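Local coordinates for carboxylesterase YbfK (Bacillus subtilis, PDB 4CCY), which hydrolyses carboxylic esters to an alcohol and a carboxylate, as a cytoplasmic esterase of the alpha/beta hydrolase superfamily, at residues 102-107 / 218-223. Residues are numbered along the deposited sequence; the frame is centred on the assembly and turned at random.
Sequences ETRADF and NGFPYV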
ATOM      1  N   GLU A 102       6.588   0.299  15.255  1.00 20.20           N
ATOM      2  CA  GLU A 102       5.982   1.487  15.894  1.00 21.43           C
ATOM      3  C   GLU A 102       6.350   2.863  15.346  1.00 20.89           C
ATOM      4  O   GLU A 102       5.502   3.753  15.277  1.00 21.28           O
ATOM      5  CB  GLU A 102       6.235   1.485  17.401  1.00 23.66           C
ATOM      6  CG  GLU A 102       5.455   0.410  18.140  1.00 25.43           C
ATOM      7  CD  GLU A 102       5.627   0.482  19.637  1.00 27.22           C
ATOM      8  OE1 GLU A 102       6.772   0.674  20.107  1.00 28.47           O
ATOM      9  OE2 GLU A 102       4.608   0.327  20.341  1.00 27.96           O
ATOM     10  N   THR A 103       7.618   3.052  15.002  1.00 19.45           N
ATOM     11  CA  THR A 103       8.105   4.366  14.595  1.00 18.20           C
ATOM     12  C   THR A 103       8.412   4.321  13.104  1.00 16.99           C
ATOM     13  O   THR A 103       8.513   3.237  12.525  1.00 16.08           O
ATOM     14  CB  THR A 103       9.402   4.713  15.328  1.00 18.64           C
ATOM     15  OG1 THR A 103      10.379   3.726  14.991  1.00 17.91           O
ATOM     16  CG2 THR A 103       9.187   4.741  16.853  1.00 19.47           C
ATOM     17  N   ARG A 104       8.577   5.487  12.484  1.00 16.62           N
ATOM     18  CA  ARG A 104       8.947   5.532  11.057  1.00 15.83           C
ATOM     19  C   ARG A 104      10.321   4.904  10.783  1.00 15.65           C
ATOM     20  O   ARG A 104      10.556   4.364   9.690  1.00 14.98           O
ATOM     21  CB  ARG A 104       8.814   6.957  10.485  1.00 15.74           C
ATOM     22  CG  ARG A 104       7.371   7.460  10.535  1.00 15.53           C
ATOM     23  CD  ARG A 104       7.142   8.830   9.891  1.00 15.68           C
ATOM     24  NE  ARG A 104       7.806   9.946  10.575  1.00 15.94           N
ATOM     25  CZ  ARG A 104       7.341  10.568  11.661  1.00 16.68           C
ATOM     26  NH1 ARG A 104       6.201  10.194  12.238  1.00 16.89           N
ATOM     27  NH2 ARG A 104       8.026  11.578  12.174  1.00 17.00           N
ATOM     28  N   ALA A 105      11.211   4.958  11.777  1.00 16.14           N
ATOM     29  CA  ALA A 105      12.497   4.257  11.709  1.00 16.35           C
ATOM     30  C   ALA A 105      12.272   2.739  11.649  1.00 15.90           C
ATOM     31  O   ALA A 105      12.855   2.061  10.803  1.00 15.88           O
ATOM     32  CB  ALA A 105      13.391   4.642  12.886  1.00 17.30           C
ATOM     33  N   ASP A 106      11.405   2.217  12.521  1.00 15.74           N
ATOM     34  CA  ASP A 106      10.985   0.810  12.468  1.00 15.49           C
ATOM     35  C   ASP A 106      10.485   0.388  11.080  1.00 14.77           C
ATOM     36  O   ASP A 106      10.902  -0.655  10.564  1.00 14.67           O
ATOM     37  CB  ASP A 106       9.870   0.527  13.482  1.00 15.70           C
ATOM     38  CG  ASP A 106      10.340   0.599  14.930  1.00 16.31           C
ATOM     39  OD1 ASP A 106      11.553   0.564  15.203  1.00 16.68           O
ATOM     40  OD2 ASP A 106       9.458   0.683  15.798  1.00 16.62           O
ATOM     41  N   PHE A 107       9.595   1.192  10.483  1.00 14.00           N
ATOM     42  CA  PHE A 107       9.012   0.853   9.183  1.00 13.36           C
ATOM     43  C   PHE A 107      10.108   0.603   8.155  1.00 13.38           C
ATOM     44  O   PHE A 107      10.047  -0.376   7.417  1.00 13.17           O
ATOM     45  CB  PHE A 107       8.056   1.948   8.640  1.00 12.63           C
ATOM     46  CG  PHE A 107       6.946   2.337   9.585  1.00 12.86           C
ATOM     47  CD1 PHE A 107       6.476   1.450  10.570  1.00 13.17           C
ATOM     48  CD2 PHE A 107       6.352   3.591   9.481  1.00 12.62           C
ATOM     49  CE1 PHE A 107       5.460   1.830  11.443  1.00 13.36           C
ATOM     50  CE2 PHE A 107       5.337   3.966  10.337  1.00 12.96           C
ATOM     51  CZ  PHE A 107       4.886   3.091  11.316  1.00 13.37           C
ATOM     52  N   ASN A 218       5.651   8.400  16.928  1.00 24.54           N
ATOM     53  CA  ASN A 218       6.511   8.820  15.832  1.00 22.64           C
ATOM     54  C   ASN A 218       6.377   7.871  14.639  1.00 20.50           C
ATOM     55  O   ASN A 218       7.370   7.499  14.025  1.00 20.02           O
ATOM     56  CB  ASN A 218       7.959   8.928  16.322  1.00 23.34           C
ATOM     57  CG  ASN A 218       8.103   9.881  17.481  1.00 24.39           C
ATOM     58  OD1 ASN A 218       7.774  11.064  17.380  1.00 24.66           O
ATOM     59  ND2 ASN A 218       8.576   9.370  18.595  1.00 25.99           N
ATOM     60  N   GLY A 219       5.135   7.485  14.337  1.00 19.22           N
ATOM     61  CA  GLY A 219       4.823   6.600  13.208  1.00 17.84           C
ATOM     62  C   GLY A 219       3.860   7.231  12.217  1.00 16.89           C
ATOM     63  O   GLY A 219       4.081   8.343  11.748  1.00 16.38           O
ATOM     64  N   PHE A 220       2.791   6.507  11.898  1.00 16.59           N
ATOM     65  CA  PHE A 220       1.744   7.000  11.024  1.00 16.02           C
ATOM     66  C   PHE A 220       0.450   7.249  11.811  1.00 16.18           C
ATOM     67  O   PHE A 220       0.294   6.728  12.904  1.00 16.77           O
ATOM     68  CB  PHE A 220       1.505   6.017   9.862  1.00 15.71           C
ATOM     69  CG  PHE A 220       2.650   5.930   8.886  1.00 15.43           C
ATOM     70  CD1 PHE A 220       3.512   7.017   8.679  1.00 15.31           C
ATOM     71  CD2 PHE A 220       2.844   4.774   8.138  1.00 15.01           C
ATOM     72  CE1 PHE A 220       4.560   6.933   7.768  1.00 14.89           C
ATOM     73  CE2 PHE A 220       3.885   4.687   7.223  1.00 14.79           C
ATOM     74  CZ  PHE A 220       4.746   5.764   7.038  1.00 14.89           C
ATOM     75  N   PRO A 221      -0.471   8.068  11.268  1.00 16.12           N
ATOM     76  CA  PRO A 221      -0.312   8.829  10.018  1.00 15.46           C
ATOM     77  C   PRO A 221       0.679   9.970  10.180  1.00 15.11           C
ATOM     78  O   PRO A 221       0.858  10.469  11.290  1.00 15.17           O
ATOM     79  CB  PRO A 221      -1.721   9.367   9.741  1.00 15.80           C
ATOM     80  CG  PRO A 221      -2.406   9.360  11.063  1.00 16.53           C
ATOM     81  CD  PRO A 221      -1.829   8.203  11.831  1.00 16.58           C
ATOM     82  N   TYR A 222       1.322  10.363   9.082  1.00 14.25           N
ATOM     83  CA  TYR A 222       2.322  11.415   9.132  1.00 14.44           C
ATOM     84  C   TYR A 222       2.312  12.279   7.870  1.00 14.26           C
ATOM     85  O   TYR A 222       2.144  11.775   6.766  1.00 14.11           O
ATOM     86  CB  TYR A 222       3.714  10.823   9.393  1.00 14.39           C
ATOM     87  CG  TYR A 222       4.825  11.841   9.469  1.00 14.78           C
ATOM     88  CD1 TYR A 222       4.823  12.840  10.447  1.00 15.38           C
ATOM     89  CD2 TYR A 222       5.885  11.805   8.568  1.00 14.68           C
ATOM     90  CE1 TYR A 222       5.849  13.777  10.519  1.00 15.99           C
ATOM     91  CE2 TYR A 222       6.923  12.734   8.635  1.00 15.34           C
ATOM     92  CZ  TYR A 222       6.897  13.712   9.613  1.00 15.76           C
ATOM     93  OH  TYR A 222       7.916  14.624   9.679  1.00 16.51           O
ATOM     94  N   VAL A 223       2.454  13.585   8.054  1.00 14.50           N
ATOM     95  CA  VAL A 223       2.662  14.518   6.935  1.00 14.39           C
ATOM     96  C   VAL A 223       4.152  14.878   6.882  1.00 14.43           C
ATOM     97  O   VAL A 223       4.706  15.445   7.826  1.00 14.71           O
ATOM     98  CB  VAL A 223       1.780  15.788   7.075  1.00 14.87           C
ATOM     99  CG1 VAL A 223       2.104  16.806   5.983  1.00 15.03           C
ATOM    100  CG2 VAL A 223       0.299  15.419   7.065  1.00 14.51           C
TER
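Arg104, in the first turn of helix 104-118, grips two successive carbonyls of the loop before strand 222-223. Its backbone N donates to Asn218 O over 2.8 Å, and its NH1 reaches Gly219 O at 2.9 Å, meeting a lone pair in the carbonyl plane; Gly219 O in turn lies almost in the guanidinium plane. A bend at chi3 (-66°) turns the flat head onto Tyr222, and Arg104 CZ sits 3.4 Å from the centroid of the Tyr222 ring, over its face, in a parallel cation-pi stack. With chi1 near 180°, the tyrosine ring swings out beside the arginine, and chi2 turns a face to it, while Tyr222 OH hydrogen-bonds Glu228. Arginine suits the place because it can bond through its edge and stack through its face; an alanine here would probably leave Gly219 O without this donor and one face of Tyr222 without its cationic cover. Thr103 is the N-cap: its OG1 accepts from Asp106 N and its N donates to Asp106 OD2, a capping box that probably helps hold the first turn, whose Arg104 N points to Asn218 O. Glu102 N adds a second bond to Asp106 OD2. Gly219 is equally apt, since a side chain would run into Glu102 O, which touches Gly219 CA at 3.6 Å. Deeper in, Phe107 CE2 rests over the centre of the Phe220 ring, 3.4 Å from Phe220 CD2, with the planes oblique at 43°; both rings also meet His134. The contact thus ties a capped helix of the alpha/beta hydrolase fold to the loop leading into strand 222-223, with the Phe220 side chain about 10 Å from that of Ser129, the probable nucleophile.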